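Local coordinates for protein fructose 1-phosphate kinase (PDB 2JG5) that probably phosphorylates fructose 1-phosphate or tagatose 6-phosphate at the expense of ATP, as a carbohydrate kinase of the pfkB (ribokinase) family, at residues P106-L117 and P136-I147. Numbering follows the deposited sequence.
Sequences PHITSTQFEQLL and PSSIPSDAYAQI
Phe113 joins two neighbouring helices of the ribokinase-like alpha/beta domain, 110-120 and 143-154, by reaching from the first onto the Pro140-Ala143 type I turn that leads into the second. Its ring, carried across by a CG anti to the backbone N (chi1 -178°), takes Pro140 over one face in a CH-pi contact, CD lying 3.7 Å from the ring centroid and nearly on its normal. Ala143 CB touches Phe113 CZ at 3.7 Å. At the ring edge, near its plane, Gln146 OE1 meets Phe113 CE2 at 3.3 Å, with the amide almost perpendicular to the ring; a hydrogen bond from Gln146 NE2 to Asp142 OD2 (2.7 Å), met on the syn side but tilted out of the carboxylate plane, helps fix that amide's rotation. One turn on, Leu117 CD2 packs on Ile147 CG1 at 3.8 Å. At the other end the two loops are tied by Ile108 N donating to Ser138 OG (2.9 Å, N-H...O 154°), while the Ile108 and Ile139 side chains run side by side, CG2 to CG2 at 3.6 Å. Thr109 and Gln112 close a capping box at the start of helix 110-120. Beneath the helices lies the parallel sheet: Ile108, Phe113 and Leu116 rest on Phe58 of strand 58-59, Leu116 also on Ile81 of strand 77-82, and Ile147 on Val131 of strand 128-132.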
ATOM      1  N   PRO A 106      -1.959 -13.175  -0.321  1.00 31.13           N
ATOM      2  CA  PRO A 106      -1.640 -13.705   1.004  1.00 30.83           C
ATOM      3  C   PRO A 106      -1.512 -15.237   0.935  1.00 30.70           C
ATOM      4  O   PRO A 106      -1.998 -15.853  -0.025  1.00 29.99           O
ATOM      5  CB  PRO A 106      -2.871 -13.335   1.829  1.00 30.58           C
ATOM      6  CG  PRO A 106      -3.977 -13.160   0.814  1.00 31.45           C
ATOM      7  CD  PRO A 106      -3.288 -12.538  -0.355  1.00 31.11           C
ATOM      8  N   HIS A 107      -0.852 -15.835   1.926  1.00 30.36           N
ATOM      9  CA  HIS A 107      -0.925 -17.275   2.096  1.00 30.24           C
ATOM     10  C   HIS A 107      -2.307 -17.631   2.597  1.00 30.09           C
ATOM     11  O   HIS A 107      -2.796 -17.072   3.586  1.00 29.81           O
ATOM     12  CB  HIS A 107       0.130 -17.816   3.064  1.00 30.26           C
ATOM     13  CG  HIS A 107       0.020 -19.291   3.293  1.00 30.51           C
ATOM     14  ND1 HIS A 107       0.444 -20.222   2.367  1.00 30.79           N
ATOM     15  CD2 HIS A 107      -0.490 -19.998   4.331  1.00 30.29           C
ATOM     16  CE1 HIS A 107       0.208 -21.439   2.829  1.00 30.15           C
ATOM     17  NE2 HIS A 107      -0.361 -21.330   4.018  1.00 30.55           N
ATOM     18  N   ILE A 108      -2.926 -18.568   1.892  1.00 30.06           N
ATOM     19  CA  ILE A 108      -4.259 -19.043   2.224  1.00 30.22           C
ATOM     20  C   ILE A 108      -4.157 -20.514   2.607  1.00 30.19           C
ATOM     21  O   ILE A 108      -3.706 -21.347   1.797  1.00 30.12           O
ATOM     22  CB  ILE A 108      -5.246 -18.838   1.031  1.00 30.18           C
ATOM     23  CG1 ILE A 108      -5.293 -17.355   0.638  1.00 30.48           C
ATOM     24  CG2 ILE A 108      -6.648 -19.352   1.387  1.00 29.89           C
ATOM     25  CD1 ILE A 108      -5.546 -17.098  -0.821  1.00 30.72           C
ATOM     26  N   THR A 109      -4.565 -20.818   3.842  1.00 30.03           N
ATOM     27  CA  THR A 109      -4.538 -22.182   4.387  1.00 30.09           C
ATOM     28  C   THR A 109      -5.619 -23.045   3.735  1.00 30.19           C
ATOM     29  O   THR A 109      -6.512 -22.530   3.072  1.00 30.22           O
ATOM     30  CB  THR A 109      -4.780 -22.177   5.915  1.00 30.06           C
ATOM     31  OG1 THR A 109      -6.103 -21.694   6.183  1.00 29.81           O
ATOM     32  CG2 THR A 109      -3.754 -21.292   6.642  1.00 30.20           C
ATOM     33  N   SER A 110      -5.548 -24.355   3.946  1.00 30.48           N
ATOM     34  CA  SER A 110      -6.526 -25.289   3.384  1.00 30.74           C
ATOM     35  C   SER A 110      -7.864 -25.151   4.090  1.00 30.79           C
ATOM     36  O   SER A 110      -8.917 -25.252   3.466  1.00 30.52           O
ATOM     37  CB  SER A 110      -6.022 -26.720   3.504  1.00 30.74           C
ATOM     38  OG  SER A 110      -4.849 -26.890   2.742  1.00 31.40           O
ATOM     39  N   THR A 111      -7.791 -24.899   5.393  1.00 30.93           N
ATOM     40  CA  THR A 111      -8.941 -24.650   6.252  1.00 31.09           C
ATOM     41  C   THR A 111      -9.764 -23.440   5.792  1.00 31.10           C
ATOM     42  O   THR A 111     -11.011 -23.469   5.804  1.00 31.35           O
ATOM     43  CB  THR A 111      -8.450 -24.486   7.711  1.00 31.29           C
ATOM     44  OG1 THR A 111      -8.224 -25.782   8.274  1.00 31.50           O
ATOM     45  CG2 THR A 111      -9.442 -23.723   8.573  1.00 32.09           C
ATOM     46  N   GLN A 112      -9.061 -22.377   5.398  1.00 30.67           N
ATOM     47  CA  GLN A 112      -9.692 -21.181   4.870  1.00 29.92           C
ATOM     48  C   GLN A 112     -10.351 -21.425   3.517  1.00 29.89           C
ATOM     49  O   GLN A 112     -11.476 -20.984   3.288  1.00 29.79           O
ATOM     50  CB  GLN A 112      -8.683 -20.044   4.799  1.00 29.96           C
ATOM     51  CG  GLN A 112      -8.527 -19.345   6.139  1.00 29.38           C
ATOM     52  CD  GLN A 112      -7.142 -18.792   6.384  1.00 29.08           C
ATOM     53  OE1 GLN A 112      -6.292 -18.754   5.487  1.00 28.67           O
ATOM     54  NE2 GLN A 112      -6.902 -18.358   7.620  1.00 29.51           N
ATOM     55  N   PHE A 113      -9.659 -22.132   2.626  1.00 29.70           N
ATOM     56  CA  PHE A 113     -10.265 -22.527   1.363  1.00 30.00           C
ATOM     57  C   PHE A 113     -11.510 -23.401   1.589  1.00 29.98           C
ATOM     58  O   PHE A 113     -12.511 -23.261   0.878  1.00 29.65           O
ATOM     59  CB  PHE A 113      -9.267 -23.246   0.436  1.00 29.98           C
ATOM     60  CG  PHE A 113      -9.865 -23.614  -0.893  1.00 30.27           C
ATOM     61  CD1 PHE A 113     -10.036 -22.646  -1.883  1.00 29.29           C
ATOM     62  CD2 PHE A 113     -10.311 -24.914  -1.137  1.00 29.92           C
ATOM     63  CE1 PHE A 113     -10.623 -22.968  -3.092  1.00 28.94           C
ATOM     64  CE2 PHE A 113     -10.893 -25.242  -2.353  1.00 28.96           C
ATOM     65  CZ  PHE A 113     -11.052 -24.272  -3.327  1.00 29.45           C
ATOM     66  N   GLU A 114     -11.428 -24.292   2.580  1.00 30.16           N
ATOM     67  CA  GLU A 114     -12.558 -25.131   3.004  1.00 30.52           C
ATOM     68  C   GLU A 114     -13.765 -24.294   3.438  1.00 30.23           C
ATOM     69  O   GLU A 114     -14.900 -24.619   3.078  1.00 30.61           O
ATOM     70  CB  GLU A 114     -12.129 -26.088   4.121  1.00 30.94           C
ATOM     71  CG  GLU A 114     -11.316 -27.266   3.624  1.00 32.14           C
ATOM     72  CD  GLU A 114     -10.370 -27.870   4.664  1.00 35.11           C
ATOM     73  OE1 GLU A 114     -10.633 -27.746   5.889  1.00 35.33           O
ATOM     74  OE2 GLU A 114      -9.362 -28.498   4.240  1.00 35.95           O
ATOM     75  N   GLN A 115     -13.509 -23.218   4.183  1.00 29.60           N
ATOM     76  CA  GLN A 115     -14.536 -22.227   4.531  1.00 29.60           C
ATOM     77  C   GLN A 115     -15.257 -21.639   3.306  1.00 29.27           C
ATOM     78  O   GLN A 115     -16.468 -21.429   3.344  1.00 28.84           O
ATOM     79  CB  GLN A 115     -13.929 -21.071   5.326  1.00 29.71           C
ATOM     80  CG  GLN A 115     -13.555 -21.372   6.754  1.00 29.99           C
ATOM     81  CD  GLN A 115     -12.963 -20.164   7.462  1.00 30.31           C
ATOM     82  OE1 GLN A 115     -13.557 -19.078   7.470  1.00 33.29           O
ATOM     83  NE2 GLN A 115     -11.792 -20.343   8.060  1.00 30.55           N
ATOM     84  N   LEU A 116     -14.502 -21.360   2.240  1.00 28.82           N
ATOM     85  CA  LEU A 116     -15.074 -20.848   0.994  1.00 28.81           C
ATOM     86  C   LEU A 116     -16.011 -21.859   0.356  1.00 28.80           C
ATOM     87  O   LEU A 116     -17.121 -21.508  -0.037  1.00 29.30           O
ATOM     88  CB  LEU A 116     -13.978 -20.454  -0.009  1.00 28.88           C
ATOM     89  CG  LEU A 116     -14.439 -20.137  -1.436  1.00 28.73           C
ATOM     90  CD1 LEU A 116     -15.450 -18.986  -1.419  1.00 29.42           C
ATOM     91  CD2 LEU A 116     -13.260 -19.806  -2.354  1.00 28.65           C
ATOM     92  N   LEU A 117     -15.548 -23.100   0.246  1.00 28.50           N
ATOM     93  CA  LEU A 117     -16.361 -24.208  -0.247  1.00 28.49           C
ATOM     94  C   LEU A 117     -17.635 -24.419   0.571  1.00 28.53           C
ATOM     95  O   LEU A 117     -18.671 -24.804   0.018  1.00 28.63           O
ATOM     96  CB  LEU A 117     -15.556 -25.507  -0.240  1.00 28.06           C
ATOM     97  CG  LEU A 117     -14.297 -25.631  -1.094  1.00 28.62           C
ATOM     98  CD1 LEU A 117     -13.748 -27.055  -0.979  1.00 27.26           C
ATOM     99  CD2 LEU A 117     -14.570 -25.240  -2.562  1.00 28.30           C
ATOM    100  N   PRO A 136      -4.320 -18.430  -6.853  1.00 31.48           N
ATOM    101  CA  PRO A 136      -3.137 -18.258  -6.004  1.00 31.30           C
ATOM    102  C   PRO A 136      -2.485 -19.592  -5.647  1.00 31.16           C
ATOM    103  O   PRO A 136      -3.173 -20.615  -5.503  1.00 31.17           O
ATOM    104  CB  PRO A 136      -3.686 -17.577  -4.742  1.00 31.14           C
ATOM    105  CG  PRO A 136      -5.153 -17.773  -4.790  1.00 31.12           C
ATOM    106  CD  PRO A 136      -5.531 -17.881  -6.217  1.00 31.32           C
ATOM    107  N   SER A 137      -1.161 -19.568  -5.519  1.00 30.95           N
ATOM    108  CA  SER A 137      -0.352 -20.774  -5.343  1.00 30.42           C
ATOM    109  C   SER A 137      -0.704 -21.565  -4.090  1.00 30.04           C
ATOM    110  O   SER A 137      -0.519 -22.777  -4.062  1.00 29.98           O
ATOM    111  CB  SER A 137       1.124 -20.398  -5.287  1.00 30.44           C
ATOM    112  OG  SER A 137       1.342 -19.370  -4.338  1.00 30.07           O
ATOM    113  N   SER A 138      -1.202 -20.872  -3.065  1.00 29.49           N
ATOM    114  CA  SER A 138      -1.498 -21.483  -1.768  1.00 29.16           C
ATOM    115  C   SER A 138      -2.851 -22.211  -1.692  1.00 29.33           C
ATOM    116  O   SER A 138      -3.103 -22.942  -0.729  1.00 29.79           O
ATOM    117  CB  SER A 138      -1.377 -20.450  -0.635  1.00 29.11           C
ATOM    118  OG  SER A 138      -2.273 -19.377  -0.827  1.00 27.24           O
ATOM    119  N   ILE A 139      -3.711 -22.030  -2.696  1.00 28.66           N
ATOM    120  CA  ILE A 139      -4.962 -22.795  -2.759  1.00 28.33           C
ATOM    121  C   ILE A 139      -4.889 -23.945  -3.784  1.00 28.29           C
ATOM    122  O   ILE A 139      -3.982 -23.970  -4.612  1.00 28.21           O
ATOM    123  CB  ILE A 139      -6.225 -21.880  -2.948  1.00 28.46           C
ATOM    124  CG1 ILE A 139      -6.320 -21.319  -4.372  1.00 27.75           C
ATOM    125  CG2 ILE A 139      -6.254 -20.785  -1.882  1.00 27.74           C
ATOM    126  CD1 ILE A 139      -7.713 -20.828  -4.737  1.00 27.91           C
ATOM    127  N   PRO A 140      -5.829 -24.911  -3.717  1.00 28.33           N
ATOM    128  CA  PRO A 140      -5.752 -26.085  -4.585  1.00 28.39           C
ATOM    129  C   PRO A 140      -5.729 -25.683  -6.046  1.00 28.62           C
ATOM    130  O   PRO A 140      -6.548 -24.870  -6.470  1.00 29.20           O
ATOM    131  CB  PRO A 140      -7.051 -26.830  -4.285  1.00 28.05           C
ATOM    132  CG  PRO A 140      -7.424 -26.408  -2.940  1.00 28.87           C
ATOM    133  CD  PRO A 140      -7.017 -24.967  -2.847  1.00 28.60           C
ATOM    134  N   SER A 141      -4.799 -26.221  -6.822  1.00 28.65           N
ATOM    135  CA  SER A 141      -4.719 -25.791  -8.219  1.00 29.03           C
ATOM    136  C   SER A 141      -5.984 -26.188  -8.991  1.00 28.97           C
ATOM    137  O   SER A 141      -6.295 -25.592 -10.026  1.00 29.06           O
ATOM    138  CB  SER A 141      -3.424 -26.252  -8.903  1.00 29.11           C
ATOM    139  OG  SER A 141      -3.222 -27.651  -8.794  1.00 30.41           O
ATOM    140  N   ASP A 142      -6.720 -27.170  -8.457  1.00 28.67           N
ATOM    141  CA  ASP A 142      -8.013 -27.572  -9.014  1.00 28.27           C
ATOM    142  C   ASP A 142      -9.181 -26.878  -8.303  1.00 28.17           C
ATOM    143  O   ASP A 142     -10.288 -27.414  -8.264  1.00 28.30           O
ATOM    144  CB  ASP A 142      -8.177 -29.094  -8.985  1.00 28.29           C
ATOM    145  CG  ASP A 142      -8.476 -29.652  -7.574  1.00 29.56           C
ATOM    146  OD1 ASP A 142      -8.982 -30.799  -7.507  1.00 29.75           O
ATOM    147  OD2 ASP A 142      -8.211 -28.973  -6.548  1.00 28.61           O
ATOM    148  N   ALA A 143      -8.927 -25.683  -7.759  1.00 27.87           N
ATOM    149  CA  ALA A 143      -9.920 -24.907  -7.014  1.00 27.85           C
ATOM    150  C   ALA A 143     -11.200 -24.618  -7.803  1.00 28.10           C
ATOM    151  O   ALA A 143     -12.290 -24.629  -7.232  1.00 28.36           O
ATOM    152  CB  ALA A 143      -9.315 -23.623  -6.519  1.00 27.99           C
ATOM    153  N   TYR A 144     -11.071 -24.367  -9.106  1.00 28.08           N
ATOM    154  CA  TYR A 144     -12.242 -24.149  -9.965  1.00 27.99           C
ATOM    155  C   TYR A 144     -13.154 -25.368  -9.956  1.00 27.69           C
ATOM    156  O   TYR A 144     -14.374 -25.240  -9.780  1.00 28.11           O
ATOM    157  CB  TYR A 144     -11.833 -23.769 -11.400  1.00 27.81           C
ATOM    158  CG  TYR A 144     -11.679 -22.278 -11.585  1.00 28.28           C
ATOM    159  CD1 TYR A 144     -12.746 -21.504 -12.048  1.00 29.32           C
ATOM    160  CD2 TYR A 144     -10.478 -21.629 -11.278  1.00 28.13           C
ATOM    161  CE1 TYR A 144     -12.623 -20.125 -12.207  1.00 27.81           C
ATOM    162  CE2 TYR A 144     -10.348 -20.255 -11.430  1.00 27.74           C
ATOM    163  CZ  TYR A 144     -11.435 -19.513 -11.888  1.00 28.10           C
ATOM    164  OH  TYR A 144     -11.330 -18.154 -12.047  1.00 29.81           O
ATOM    165  N   ALA A 145     -12.551 -26.543 -10.116  1.00 26.99           N
ATOM    166  CA  ALA A 145     -13.276 -27.799 -10.163  1.00 26.67           C
ATOM    167  C   ALA A 145     -13.938 -28.134  -8.834  1.00 26.47           C
ATOM    168  O   ALA A 145     -15.019 -28.713  -8.812  1.00 26.71           O
ATOM    169  CB  ALA A 145     -12.334 -28.935 -10.573  1.00 26.64           C
ATOM    170  N   GLN A 146     -13.267 -27.799  -7.740  1.00 26.28           N
ATOM    171  CA  GLN A 146     -13.768 -28.063  -6.391  1.00 26.44           C
ATOM    172  C   GLN A 146     -15.011 -27.221  -6.096  1.00 26.85           C
ATOM    173  O   GLN A 146     -15.921 -27.656  -5.389  1.00 26.80           O
ATOM    174  CB  GLN A 146     -12.682 -27.801  -5.341  1.00 26.07           C
ATOM    175  CG  GLN A 146     -11.463 -28.745  -5.413  1.00 25.96           C
ATOM    176  CD  GLN A 146     -10.669 -28.774  -4.101  1.00 25.79           C
ATOM    177  OE1 GLN A 146     -11.198 -28.438  -3.038  1.00 23.87           O
ATOM    178  NE2 GLN A 146      -9.401 -29.169  -4.176  1.00 23.94           N
ATOM    179  N   ILE A 147     -15.045 -26.019  -6.664  1.00 27.44           N
ATOM    180  CA  ILE A 147     -16.223 -25.174  -6.591  1.00 27.91           C
ATOM    181  C   ILE A 147     -17.286 -25.750  -7.539  1.00 28.59           C
ATOM    182  O   ILE A 147     -18.419 -26.031  -7.119  1.00 28.63           O
ATOM    183  CB  ILE A 147     -15.859 -23.687  -6.886  1.00 28.13           C
ATOM    184  CG1 ILE A 147     -15.206 -23.059  -5.648  1.00 27.61           C
ATOM    185  CG2 ILE A 147     -17.088 -22.880  -7.327  1.00 27.60           C
ATOM    186  CD1 ILE A 147     -14.253 -21.907  -5.952  1.00 29.42           C
TER